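Local coordinates for protein UDP-N-acetylglucosamine 2-epimerase (PDB 3OT5) that probably interconverts UDP-N-acetylglucosamine and UDP-N-acetylmannosamine by inverting the configuration at carbon 2 of the sugar, at residues S32-R37 with I41-L46; G243-V248 with L260-H265; I293-F298 with G310-E315. One frame throughout, in Å; residues are numbered along the deposited sequence.

Contact 1. Residues S32-R37 with I41-L46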
ATOM      1  N   SER A  32       8.513   4.852 -15.721  1.00 41.19           N
ATOM      2  CA  SER A  32       7.857   4.214 -14.588  1.00 41.49           C
ATOM      3  C   SER A  32       6.908   3.168 -15.105  1.00 42.69           C
ATOM      4  O   SER A  32       6.022   3.458 -15.917  1.00 43.07           O
ATOM      5  CB  SER A  32       7.118   5.245 -13.747  1.00 40.92           C
ATOM      6  OG  SER A  32       8.051   6.176 -13.220  1.00 42.77           O
ATOM      7  N   ILE A  33       7.102   1.943 -14.647  1.00 43.76           N
ATOM      8  CA  ILE A  33       6.282   0.849 -15.090  1.00 47.00           C
ATOM      9  C   ILE A  33       5.346   0.367 -14.005  1.00 48.67           C
ATOM     10  O   ILE A  33       5.772   0.105 -12.878  1.00 49.21           O
ATOM     11  CB  ILE A  33       7.156  -0.355 -15.482  1.00 47.80           C
ATOM     12  CG1 ILE A  33       8.200   0.051 -16.517  1.00 48.91           C
ATOM     13  CG2 ILE A  33       6.290  -1.489 -16.019  1.00 50.95           C
ATOM     14  CD1 ILE A  33       9.117  -1.068 -16.908  1.00 53.16           C
ATOM     15  N   PHE A  34       4.065   0.288 -14.326  1.00 50.57           N
ATOM     16  CA  PHE A  34       3.103  -0.286 -13.388  1.00 52.79           C
ATOM     17  C   PHE A  34       2.073  -1.144 -14.119  1.00 52.45           C
ATOM     18  O   PHE A  34       1.629  -0.821 -15.223  1.00 52.97           O
ATOM     19  CB  PHE A  34       2.516   0.716 -12.373  1.00 54.46           C
ATOM     20  CG  PHE A  34       2.157   2.061 -12.932  1.00 56.05           C
ATOM     21  CD1 PHE A  34       0.896   2.317 -13.406  1.00 60.58           C
ATOM     22  CD2 PHE A  34       3.079   3.096 -12.890  1.00 58.99           C
ATOM     23  CE1 PHE A  34       0.565   3.568 -13.870  1.00 62.01           C
ATOM     24  CE2 PHE A  34       2.763   4.341 -13.346  1.00 60.62           C
ATOM     25  CZ  PHE A  34       1.500   4.583 -13.843  1.00 64.58           C
ATOM     26  N   GLY A  35       1.744  -2.269 -13.498  1.00 52.13           N
ATOM     27  CA  GLY A  35       0.831  -3.233 -14.086  1.00 54.28           C
ATOM     28  C   GLY A  35      -0.400  -3.635 -13.315  1.00 55.17           C
ATOM     29  O   GLY A  35      -1.133  -4.489 -13.782  1.00 59.58           O
ATOM     30  N   THR A  36      -0.623  -3.067 -12.131  1.00 53.73           N
ATOM     31  CA  THR A  36      -1.823  -3.378 -11.347  1.00 54.90           C
ATOM     32  C   THR A  36      -2.347  -2.091 -10.726  1.00 55.02           C
ATOM     33  O   THR A  36      -1.641  -1.084 -10.702  1.00 52.95           O
ATOM     34  CB  THR A  36      -1.576  -4.429 -10.237  1.00 55.23           C
ATOM     35  OG1 THR A  36      -0.643  -3.921  -9.283  1.00 55.33           O
ATOM     36  CG2 THR A  36      -1.054  -5.733 -10.819  1.00 54.90           C
ATOM     37  N   ARG A  37      -3.574  -2.131 -10.216  1.00 57.45           N
ATOM     38  CA  ARG A  37      -4.181  -0.955  -9.616  1.00 58.87           C
ATOM     39  C   ARG A  37      -3.380  -0.532  -8.374  1.00 56.72           C
ATOM     40  O   ARG A  37      -3.061   0.633  -8.224  1.00 56.09           O
ATOM     41  CB  ARG A  37      -5.664  -1.197  -9.267  1.00 62.34           C
ATOM     42  CG  ARG A  37      -6.455   0.110  -9.028  1.00 67.30           C
ATOM     43  CD  ARG A  37      -7.883  -0.116  -8.482  1.00 73.30           C
ATOM     44  NE  ARG A  37      -7.872  -0.587  -7.095  1.00 77.98           N
ATOM     45  CZ  ARG A  37      -8.962  -0.836  -6.358  1.00 85.00           C
ATOM     46  NH1 ARG A  37      -8.829  -1.259  -5.105  1.00 86.08           N
ATOM     47  NH2 ARG A  37     -10.183  -0.668  -6.862  1.00 88.79           N
ATOM     48  N   ILE A  41      -1.459   3.144  -7.759  1.00 46.32           N
ATOM     49  CA  ILE A  41      -1.641   4.027  -6.631  1.00 46.87           C
ATOM     50  C   ILE A  41      -0.328   4.359  -5.937  1.00 44.53           C
ATOM     51  O   ILE A  41      -0.144   5.489  -5.493  1.00 46.20           O
ATOM     52  CB  ILE A  41      -2.649   3.405  -5.623  1.00 49.68           C
ATOM     53  CG1 ILE A  41      -4.045   3.424  -6.245  1.00 52.49           C
ATOM     54  CG2 ILE A  41      -2.659   4.176  -4.308  1.00 49.42           C
ATOM     55  CD1 ILE A  41      -5.116   2.769  -5.397  1.00 58.99           C
ATOM     56  N   LYS A  42       0.569   3.380  -5.841  1.00 42.64           N
ATOM     57  CA  LYS A  42       1.873   3.568  -5.207  1.00 41.34           C
ATOM     58  C   LYS A  42       2.905   4.230  -6.123  1.00 39.44           C
ATOM     59  O   LYS A  42       3.847   4.818  -5.625  1.00 40.51           O
ATOM     60  CB  LYS A  42       2.450   2.233  -4.699  1.00 41.72           C
ATOM     61  CG  LYS A  42       1.703   1.606  -3.522  1.00 44.96           C
ATOM     62  CD  LYS A  42       2.388   0.327  -3.026  1.00 46.11           C
ATOM     63  CE  LYS A  42       1.743  -0.188  -1.741  1.00 52.83           C
ATOM     64  NZ  LYS A  42       2.328  -1.491  -1.246  1.00 55.29           N
ATOM     65  N   MET A  43       2.740   4.121  -7.442  1.00 38.04           N
ATOM     66  CA  MET A  43       3.681   4.731  -8.396  1.00 37.07           C
ATOM     67  C   MET A  43       3.226   6.113  -8.860  1.00 37.05           C
ATOM     68  O   MET A  43       4.067   6.957  -9.178  1.00 36.11           O
ATOM     69  CB  MET A  43       3.921   3.830  -9.620  1.00 36.12           C
ATOM     70  CG  MET A  43       4.670   2.540  -9.300  1.00 39.59           C
ATOM     71  SD  MET A  43       6.390   2.765  -8.807  1.00 41.74           S
ATOM     72  CE  MET A  43       7.178   3.004 -10.390  1.00 38.98           C
ATOM     73  N   ALA A  44       1.914   6.343  -8.889  1.00 37.66           N
ATOM     74  CA  ALA A  44       1.364   7.647  -9.305  1.00 40.20           C
ATOM     75  C   ALA A  44       2.033   8.845  -8.607  1.00 41.01           C
ATOM     76  O   ALA A  44       2.462   9.773  -9.282  1.00 40.03           O
ATOM     77  CB  ALA A  44      -0.145   7.693  -9.086  1.00 42.11           C
ATOM     78  N   PRO A  45       2.146   8.817  -7.258  1.00 43.02           N
ATOM     79  CA  PRO A  45       2.761   9.929  -6.540  1.00 45.08           C
ATOM     80  C   PRO A  45       4.172  10.229  -7.022  1.00 43.90           C
ATOM     81  O   PRO A  45       4.585  11.384  -7.079  1.00 44.60           O
ATOM     82  CB  PRO A  45       2.802   9.433  -5.085  1.00 46.59           C
ATOM     83  CG  PRO A  45       1.824   8.399  -5.001  1.00 47.16           C
ATOM     84  CD  PRO A  45       1.813   7.724  -6.342  1.00 44.02           C
ATOM     85  N   LEU A  46       4.902   9.175  -7.345  1.00 43.74           N
ATOM     86  CA  LEU A  46       6.260   9.289  -7.833  1.00 43.54           C
ATOM     87  C   LEU A  46       6.209   9.951  -9.212  1.00 43.59           C
ATOM     88  O   LEU A  46       7.006  10.853  -9.520  1.00 44.03           O
ATOM     89  CB  LEU A  46       6.889   7.898  -7.881  1.00 43.45           C
ATOM     90  CG  LEU A  46       8.396   7.723  -8.042  1.00 45.07           C
ATOM     91  CD1 LEU A  46       9.152   8.525  -6.987  1.00 45.19           C
ATOM     92  CD2 LEU A  46       8.728   6.230  -7.938  1.00 45.35           C
TER
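Phe34 and Met43 make the main apolar meeting between the end of strand 28-34 and the first turns of helix 37-51. Phe34 CD2 lies 3.5 Å from Met43 CB, and the two side chains run obliquely past one another, the methionine stem meeting the CD2-CE2 side of the ring. Phe34 holds its CG between the backbone N and the carbonyl carbon (chi1 42°), which turns the ring toward the helix. Met43 is bent at both chi2 and chi3, which swings the thioether toward Ser32 and sets the methyl CE 4.0 Å from Ser32 CB and 4.1 Å from Ile33 O. An unbranched, flexible thioether suits this place because it can follow the uneven surface made by a small serine beside a large ring. Helix 72-77 adds Leu75 against Phe34, and His121 of strand 117-121 touches Met43.

The polar part is a backbone bond: Ile41 N donates to Arg37 O at 3.0 Å with an N-H...O angle of 157°, an early turn of the helix. Ile41 CG1 packs 3.6 Å from the same Arg37 O, while the guanidinium of Arg37 reaches away to a salt bridge with Asp291. Thr36, at the N-cap, takes a weak hydrogen bond at OG1 from the backbone N of Glu39.

Strand and helix axes run nearly antiparallel, at 163°, as expected where a Rossmann-type strand turns directly into its helix. The chemistry implies a buried, mostly apolar interface held by close packing, its one cross-contact hydrogen bond lying between backbone atoms and the charge of Arg37 directed to Asp291.

Contact 2. Residues G243-V248 with L260-H265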
ATOM      1  N   GLY A 243     -17.029 -14.907  15.345  1.00 62.74           N
ATOM      2  CA  GLY A 243     -16.652 -14.276  16.604  1.00 62.33           C
ATOM      3  C   GLY A 243     -16.344 -12.800  16.405  1.00 59.70           C
ATOM      4  O   GLY A 243     -16.696 -11.961  17.239  1.00 59.92           O
ATOM      5  N   MET A 244     -15.696 -12.479  15.288  1.00 57.02           N
ATOM      6  CA  MET A 244     -15.339 -11.093  15.000  1.00 55.39           C
ATOM      7  C   MET A 244     -16.567 -10.199  14.743  1.00 53.26           C
ATOM      8  O   MET A 244     -16.616  -9.085  15.261  1.00 51.49           O
ATOM      9  CB  MET A 244     -14.320 -11.014  13.853  1.00 54.55           C
ATOM     10  CG  MET A 244     -13.022 -11.750  14.186  1.00 56.82           C
ATOM     11  SD  MET A 244     -11.674 -11.530  13.030  1.00 61.68           S
ATOM     12  CE  MET A 244     -12.433 -12.012  11.480  1.00 55.32           C
ATOM     13  N   PHE A 245     -17.551 -10.675  13.972  1.00 53.06           N
ATOM     14  CA  PHE A 245     -18.757  -9.864  13.730  1.00 52.74           C
ATOM     15  C   PHE A 245     -19.518  -9.672  15.037  1.00 53.95           C
ATOM     16  O   PHE A 245     -19.990  -8.570  15.342  1.00 53.81           O
ATOM     17  CB  PHE A 245     -19.708 -10.460  12.686  1.00 52.91           C
ATOM     18  CG  PHE A 245     -19.122 -10.592  11.305  1.00 50.52           C
ATOM     19  CD1 PHE A 245     -18.424  -9.550  10.725  1.00 51.69           C
ATOM     20  CD2 PHE A 245     -19.395 -11.712  10.533  1.00 53.86           C
ATOM     21  CE1 PHE A 245     -17.905  -9.664   9.423  1.00 52.23           C
ATOM     22  CE2 PHE A 245     -18.899 -11.830   9.238  1.00 53.15           C
ATOM     23  CZ  PHE A 245     -18.152 -10.801   8.683  1.00 52.20           C
ATOM     24  N   GLU A 246     -19.642 -10.748  15.807  1.00 55.64           N
ATOM     25  CA  GLU A 246     -20.328 -10.680  17.090  1.00 57.03           C
ATOM     26  C   GLU A 246     -19.640  -9.653  17.978  1.00 56.30           C
ATOM     27  O   GLU A 246     -20.299  -8.940  18.718  1.00 58.07           O
ATOM     28  CB  GLU A 246     -20.371 -12.053  17.766  1.00 59.46           C
ATOM     29  CG  GLU A 246     -21.263 -13.064  17.052  1.00 62.00           C
ATOM     30  CD  GLU A 246     -21.264 -14.442  17.703  1.00 68.25           C
ATOM     31  OE1 GLU A 246     -22.239 -15.202  17.500  1.00 71.14           O
ATOM     32  OE2 GLU A 246     -20.307 -14.768  18.429  1.00 74.61           O
ATOM     33  N   ALA A 247     -18.316  -9.562  17.873  1.00 54.97           N
ATOM     34  CA  ALA A 247     -17.547  -8.611  18.669  1.00 54.65           C
ATOM     35  C   ALA A 247     -17.921  -7.166  18.345  1.00 53.00           C
ATOM     36  O   ALA A 247     -18.228  -6.394  19.249  1.00 52.87           O
ATOM     37  CB  ALA A 247     -16.056  -8.818  18.450  1.00 54.13           C
ATOM     38  N   VAL A 248     -17.883  -6.813  17.059  1.00 50.53           N
ATOM     39  CA  VAL A 248     -18.203  -5.458  16.620  1.00 50.16           C
ATOM     40  C   VAL A 248     -19.685  -5.121  16.851  1.00 51.88           C
ATOM     41  O   VAL A 248     -20.025  -3.989  17.177  1.00 52.66           O
ATOM     42  CB  VAL A 248     -17.745  -5.198  15.155  1.00 49.07           C
ATOM     43  CG1 VAL A 248     -16.222  -5.221  15.075  1.00 49.41           C
ATOM     44  CG2 VAL A 248     -18.343  -6.214  14.192  1.00 47.42           C
ATOM     45  N   LEU A 260     -20.654   1.539  12.582  1.00 47.95           N
ATOM     46  CA  LEU A 260     -19.779   0.577  11.951  1.00 45.95           C
ATOM     47  C   LEU A 260     -20.053   0.504  10.472  1.00 44.67           C
ATOM     48  O   LEU A 260     -21.200   0.451  10.055  1.00 46.14           O
ATOM     49  CB  LEU A 260     -19.987  -0.814  12.573  1.00 45.53           C
ATOM     50  CG  LEU A 260     -19.316  -2.039  11.913  1.00 44.01           C
ATOM     51  CD1 LEU A 260     -17.811  -1.934  11.857  1.00 44.94           C
ATOM     52  CD2 LEU A 260     -19.726  -3.324  12.637  1.00 45.35           C
ATOM     53  N   VAL A 261     -18.985   0.553   9.686  1.00 44.06           N
ATOM     54  CA  VAL A 261     -19.074   0.425   8.250  1.00 43.40           C
ATOM     55  C   VAL A 261     -18.290  -0.836   7.929  1.00 42.68           C
ATOM     56  O   VAL A 261     -17.142  -0.981   8.337  1.00 41.88           O
ATOM     57  CB  VAL A 261     -18.480   1.627   7.499  1.00 44.20           C
ATOM     58  CG1 VAL A 261     -18.494   1.367   5.987  1.00 42.57           C
ATOM     59  CG2 VAL A 261     -19.252   2.887   7.825  1.00 43.56           C
ATOM     60  N   TYR A 262     -18.932  -1.763   7.236  1.00 43.35           N
ATOM     61  CA  TYR A 262     -18.304  -3.002   6.869  1.00 43.53           C
ATOM     62  C   TYR A 262     -18.522  -3.327   5.407  1.00 44.04           C
ATOM     63  O   TYR A 262     -19.586  -3.809   5.039  1.00 44.34           O
ATOM     64  CB  TYR A 262     -18.820  -4.167   7.730  1.00 44.19           C
ATOM     65  CG  TYR A 262     -18.271  -5.491   7.252  1.00 45.66           C
ATOM     66  CD1 TYR A 262     -16.920  -5.784   7.375  1.00 50.89           C
ATOM     67  CD2 TYR A 262     -19.098  -6.452   6.677  1.00 49.71           C
ATOM     68  CE1 TYR A 262     -16.401  -6.997   6.917  1.00 51.21           C
ATOM     69  CE2 TYR A 262     -18.593  -7.669   6.235  1.00 49.24           C
ATOM     70  CZ  TYR A 262     -17.247  -7.933   6.351  1.00 51.49           C
ATOM     71  OH  TYR A 262     -16.743  -9.133   5.896  1.00 58.14           O
ATOM     72  N   PRO A 263     -17.528  -3.029   4.566  1.00 44.18           N
ATOM     73  CA  PRO A 263     -17.644  -3.390   3.171  1.00 46.48           C
ATOM     74  C   PRO A 263     -17.617  -4.906   3.141  1.00 47.71           C
ATOM     75  O   PRO A 263     -16.580  -5.512   3.397  1.00 47.45           O
ATOM     76  CB  PRO A 263     -16.379  -2.791   2.540  1.00 46.12           C
ATOM     77  CG  PRO A 263     -15.921  -1.759   3.497  1.00 43.45           C
ATOM     78  CD  PRO A 263     -16.290  -2.283   4.834  1.00 43.96           C
ATOM     79  N   MET A 264     -18.753  -5.519   2.862  1.00 50.43           N
ATOM     80  CA  MET A 264     -18.831  -6.970   2.884  1.00 52.21           C
ATOM     81  C   MET A 264     -17.968  -7.691   1.867  1.00 52.81           C
ATOM     82  O   MET A 264     -17.935  -7.325   0.704  1.00 53.89           O
ATOM     83  CB  MET A 264     -20.269  -7.418   2.699  1.00 54.01           C
ATOM     84  CG  MET A 264     -21.154  -7.110   3.880  1.00 55.76           C
ATOM     85  SD  MET A 264     -22.799  -7.708   3.552  1.00 63.40           S
ATOM     86  CE  MET A 264     -23.245  -6.659   2.163  1.00 57.33           C
ATOM     87  N   HIS A 265     -17.288  -8.738   2.328  1.00 53.27           N
ATOM     88  CA  HIS A 265     -16.471  -9.553   1.451  1.00 54.56           C
ATOM     89  C   HIS A 265     -17.443 -10.224   0.481  1.00 55.68           C
ATOM     90  O   HIS A 265     -18.610 -10.440   0.803  1.00 55.84           O
ATOM     91  CB  HIS A 265     -15.667 -10.586   2.242  1.00 54.75           C
ATOM     92  CG  HIS A 265     -14.658 -11.327   1.417  1.00 59.26           C
ATOM     93  ND1 HIS A 265     -14.954 -12.492   0.741  1.00 61.49           N
ATOM     94  CD2 HIS A 265     -13.356 -11.060   1.155  1.00 59.48           C
ATOM     95  CE1 HIS A 265     -13.878 -12.909   0.094  1.00 64.55           C
ATOM     96  NE2 HIS A 265     -12.897 -12.056   0.327  1.00 63.20           N
TER
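Helix 240-254 lies over the sheet at strand 258-263, its backbone well separated from the strand: the CA atoms of Val248 and Leu260 are 7.8 Å apart, and those of Phe245 and Tyr262 are 9.7 Å apart. Side chains matched to each gap bridge it in two pairs, one helical turn apart on the helix and two residues apart on the strand.

The wider gap is filled by aromatic rings. Phe245 presents its edge to the face of Tyr262 in a T-shaped stack, with centroids 5.2 Å apart and planes at 70°. Phe245 CE1 stands over the phenol ring, displaced toward the rim, and comes within 3.6 Å of Tyr262 CZ; Phe245 CZ is 3.5 Å from Tyr262 OH, which lies near the plane of the phenylalanine ring. With CG opposite the backbone N (chi1 174°), Tyr262 extends from the strand to meet the helix. The other face of its ring has Met264 N 3.9 Å above it, also toward the rim.

At the narrower gap, shorter aliphatic groups suffice. Val248 CG2 meets Leu260 CD2 at 3.6 Å, the two side chains crossing at about a right angle. The beta-branched valine keeps its methyls close to the helix, whereas leucine carries its branch one carbon farther out from the strand. Leu278 of helix 268-278 touches both Phe245 and Val248, and Met229 of strand 225-229 packs against Val248 and Leu260. Helix 240-254 lies on the crossover between the adjacent parallel strands 225-229 and 258-263, a beta-alpha-beta arrangement typical of a Rossmann-like domain.

Contact 3. Residues I293-F298 with G310-E315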
ATOM      1  N   ILE A 293      -9.728   3.872  -3.180  1.00 61.88           N
ATOM      2  CA  ILE A 293      -9.889   5.327  -3.094  1.00 61.87           C
ATOM      3  C   ILE A 293     -11.039   5.732  -2.175  1.00 59.95           C
ATOM      4  O   ILE A 293     -10.862   6.579  -1.300  1.00 59.45           O
ATOM      5  CB  ILE A 293     -10.052   5.934  -4.490  1.00 64.56           C
ATOM      6  CG1 ILE A 293      -8.757   5.711  -5.279  1.00 65.45           C
ATOM      7  CG2 ILE A 293     -10.358   7.419  -4.397  1.00 66.64           C
ATOM      8  CD1 ILE A 293      -8.817   6.143  -6.696  1.00 66.32           C
ATOM      9  N   ASP A 294     -12.219   5.145  -2.373  1.00 58.44           N
ATOM     10  CA  ASP A 294     -13.347   5.438  -1.490  1.00 56.73           C
ATOM     11  C   ASP A 294     -12.948   5.078  -0.081  1.00 53.00           C
ATOM     12  O   ASP A 294     -13.275   5.784   0.880  1.00 51.50           O
ATOM     13  CB  ASP A 294     -14.589   4.645  -1.887  1.00 57.95           C
ATOM     14  CG  ASP A 294     -15.319   5.251  -3.064  1.00 61.03           C
ATOM     15  OD1 ASP A 294     -15.699   6.438  -2.977  1.00 61.18           O
ATOM     16  OD2 ASP A 294     -15.576   4.523  -4.043  1.00 67.27           O
ATOM     17  N   PHE A 295     -12.212   3.980   0.032  1.00 50.89           N
ATOM     18  CA  PHE A 295     -11.755   3.501   1.316  1.00 48.65           C
ATOM     19  C   PHE A 295     -10.850   4.517   2.006  1.00 47.81           C
ATOM     20  O   PHE A 295     -10.992   4.749   3.207  1.00 46.87           O
ATOM     21  CB  PHE A 295     -11.035   2.162   1.171  1.00 49.05           C
ATOM     22  CG  PHE A 295     -10.716   1.528   2.481  1.00 49.12           C
ATOM     23  CD1 PHE A 295     -11.651   0.730   3.117  1.00 51.32           C
ATOM     24  CD2 PHE A 295      -9.502   1.752   3.098  1.00 50.95           C
ATOM     25  CE1 PHE A 295     -11.369   0.156   4.337  1.00 54.70           C
ATOM     26  CE2 PHE A 295      -9.215   1.185   4.319  1.00 51.12           C
ATOM     27  CZ  PHE A 295     -10.145   0.388   4.943  1.00 52.54           C
ATOM     28  N   HIS A 296      -9.913   5.119   1.274  1.00 48.08           N
ATOM     29  CA  HIS A 296      -9.051   6.121   1.898  1.00 47.66           C
ATOM     30  C   HIS A 296      -9.897   7.257   2.474  1.00 47.23           C
ATOM     31  O   HIS A 296      -9.610   7.774   3.559  1.00 45.41           O
ATOM     32  CB  HIS A 296      -7.998   6.709   0.942  1.00 49.01           C
ATOM     33  CG  HIS A 296      -6.968   5.722   0.481  1.00 50.02           C
ATOM     34  ND1 HIS A 296      -6.357   5.804  -0.752  1.00 52.34           N
ATOM     35  CD2 HIS A 296      -6.487   4.597   1.064  1.00 49.68           C
ATOM     36  CE1 HIS A 296      -5.507   4.800  -0.887  1.00 52.06           C
ATOM     37  NE2 HIS A 296      -5.573   4.049   0.198  1.00 47.96           N
ATOM     38  N   ASN A 297     -10.935   7.640   1.739  1.00 47.10           N
ATOM     39  CA  ASN A 297     -11.832   8.709   2.172  1.00 48.44           C
ATOM     40  C   ASN A 297     -12.664   8.337   3.407  1.00 47.98           C
ATOM     41  O   ASN A 297     -12.936   9.193   4.253  1.00 47.69           O
ATOM     42  CB  ASN A 297     -12.661   9.182   0.986  1.00 50.30           C
ATOM     43  CG  ASN A 297     -11.803   9.928  -0.045  1.00 51.70           C
ATOM     44  OD1 ASN A 297     -11.509  11.120   0.119  1.00 49.46           O
ATOM     45  ND2 ASN A 297     -11.433   9.240  -1.116  1.00 50.15           N
ATOM     46  N   PHE A 298     -13.045   7.066   3.526  1.00 47.19           N
ATOM     47  CA  PHE A 298     -13.766   6.602   4.717  1.00 48.23           C
ATOM     48  C   PHE A 298     -12.805   6.560   5.866  1.00 49.36           C
ATOM     49  O   PHE A 298     -13.106   6.974   6.981  1.00 49.63           O
ATOM     50  CB  PHE A 298     -14.375   5.211   4.516  1.00 47.27           C
ATOM     51  CG  PHE A 298     -15.761   5.237   3.967  1.00 48.12           C
ATOM     52  CD1 PHE A 298     -16.841   5.004   4.811  1.00 50.32           C
ATOM     53  CD2 PHE A 298     -15.997   5.531   2.638  1.00 49.66           C
ATOM     54  CE1 PHE A 298     -18.127   5.028   4.339  1.00 52.97           C
ATOM     55  CE2 PHE A 298     -17.288   5.562   2.144  1.00 53.40           C
ATOM     56  CZ  PHE A 298     -18.360   5.312   3.000  1.00 56.13           C
ATOM     57  N   GLY A 310      -2.525  -5.431   4.959  1.00 43.06           N
ATOM     58  CA  GLY A 310      -1.194  -4.841   5.098  1.00 43.40           C
ATOM     59  C   GLY A 310      -1.202  -3.370   4.725  1.00 41.90           C
ATOM     60  O   GLY A 310      -0.696  -2.521   5.473  1.00 40.30           O
ATOM     61  N   GLY A 311      -1.801  -3.056   3.581  1.00 40.74           N
ATOM     62  CA  GLY A 311      -1.861  -1.670   3.129  1.00 40.82           C
ATOM     63  C   GLY A 311      -2.491  -0.730   4.151  1.00 39.98           C
ATOM     64  O   GLY A 311      -1.987   0.365   4.394  1.00 42.31           O
ATOM     65  N   VAL A 312      -3.588  -1.160   4.759  1.00 38.48           N
ATOM     66  CA  VAL A 312      -4.302  -0.335   5.724  1.00 37.52           C
ATOM     67  C   VAL A 312      -3.465  -0.041   6.973  1.00 39.73           C
ATOM     68  O   VAL A 312      -3.615   1.013   7.574  1.00 40.40           O
ATOM     69  CB  VAL A 312      -5.663  -0.957   6.104  1.00 37.19           C
ATOM     70  CG1 VAL A 312      -6.328  -0.180   7.236  1.00 34.18           C
ATOM     71  CG2 VAL A 312      -6.589  -1.021   4.883  1.00 34.02           C
ATOM     72  N   GLN A 313      -2.598  -0.973   7.353  1.00 41.31           N
ATOM     73  CA  GLN A 313      -1.724  -0.790   8.503  1.00 42.82           C
ATOM     74  C   GLN A 313      -0.702   0.301   8.247  1.00 43.56           C
ATOM     75  O   GLN A 313      -0.217   0.933   9.176  1.00 42.60           O
ATOM     76  CB  GLN A 313      -1.016  -2.110   8.847  1.00 44.48           C
ATOM     77  CG  GLN A 313      -1.995  -3.195   9.340  1.00 44.19           C
ATOM     78  CD  GLN A 313      -1.368  -4.567   9.425  1.00 45.39           C
ATOM     79  OE1 GLN A 313      -0.332  -4.753  10.051  1.00 50.33           O
ATOM     80  NE2 GLN A 313      -2.019  -5.548   8.813  1.00 41.97           N
ATOM     81  N   GLU A 314      -0.386   0.546   6.982  1.00 43.29           N
ATOM     82  CA  GLU A 314       0.586   1.575   6.664  1.00 44.89           C
ATOM     83  C   GLU A 314      -0.052   2.895   6.288  1.00 44.03           C
ATOM     84  O   GLU A 314       0.540   3.945   6.510  1.00 44.91           O
ATOM     85  CB  GLU A 314       1.485   1.102   5.538  1.00 47.06           C
ATOM     86  CG  GLU A 314       2.195  -0.188   5.891  1.00 51.49           C
ATOM     87  CD  GLU A 314       3.161  -0.654   4.823  1.00 56.13           C
ATOM     88  OE1 GLU A 314       3.536  -1.846   4.873  1.00 57.67           O
ATOM     89  OE2 GLU A 314       3.540   0.160   3.945  1.00 60.41           O
ATOM     90  N   GLU A 315      -1.262   2.825   5.734  1.00 42.97           N
ATOM     91  CA  GLU A 315      -2.011   3.993   5.272  1.00 43.24           C
ATOM     92  C   GLU A 315      -2.851   4.661   6.339  1.00 42.24           C
ATOM     93  O   GLU A 315      -2.853   5.881   6.440  1.00 44.20           O
ATOM     94  CB  GLU A 315      -2.900   3.601   4.087  1.00 42.43           C
ATOM     95  CG  GLU A 315      -2.089   3.181   2.879  1.00 47.15           C
ATOM     96  CD  GLU A 315      -2.917   2.515   1.778  1.00 48.77           C
ATOM     97  OE1 GLU A 315      -2.305   1.946   0.874  1.00 54.24           O
ATOM     98  OE2 GLU A 315      -4.158   2.528   1.832  1.00 55.97           O
TER
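A His-carboxylate hydrogen bond joins helix 292-301 and helix 310-315 on the face of the C-terminal Rossmann-like domain that looks toward the cleft between the two domains, probably close to the nucleotide-sugar site of this family. His296 NE2 donates to Glu315 OE2 over 2.6 Å, with a bent N-H...O angle of 134°. The ring and carboxylate planes are 76° apart: the imidazole nitrogen comes from above the carboxylate plane, and the oxygen is tilted from the ring plane. This skewed approach also brings His296 CD2 to 3.2 Å from Glu315 OE2. Glutamate, extended beyond CG, is long enough to bring OE2 to NE2 between helices whose His296 and Glu315 CA atoms are 8.1 Å apart. Leu205 and Ala201 of helix 200-208 touch His296 and Glu315 respectively.

Beside this polar pair, Phe295 reaches from helix 292-301 to Val312. Its CE2 lies 3.5 Å from Val312 CG2, with CZ 3.8 Å from the same methyl, and the side chains cross at about a right angle. Phe295 swings its ring away from its own backbone N (chi1 -172°), out toward helix 310-315. There the compact valine offers one methyl, CG2, to the ring while it rests on Val305 and Thr307 of strand 302-307.

The contact therefore joins a short but bent polar bond to an apolar one. Histidine suits its place by offering a nitrogen to each of two partners: gripped at NE2 by Glu315 OE2 and at ND1 by Thr208 OG1, the imidazole has its rotation fixed and in turn holds the carboxylate.

How the contacts relate
The three contacts follow one another along the chain without overlap. Contact 1 belongs to the N-terminal seven-stranded parallel sheet, in its unit of strand 28-34, helix 37-51 and strand 57-63; contacts 2 and 3 belong to the second, six-stranded sheet and its helices. Contacts 1 and 2 lie on opposite sides of the chain's centre, their centres about 31 Å apart. Contact 3 sits between them, touching contact 2 through Phe298 CE1 and Val261 CG1, 4.0 Å apart. Contacts 1 and 3, nearest atoms about 4 Å apart and both bonded to Asp291, meet across the interdomain cleft where this family probably binds its substrate; contact 2 lies out in the body of the second domain.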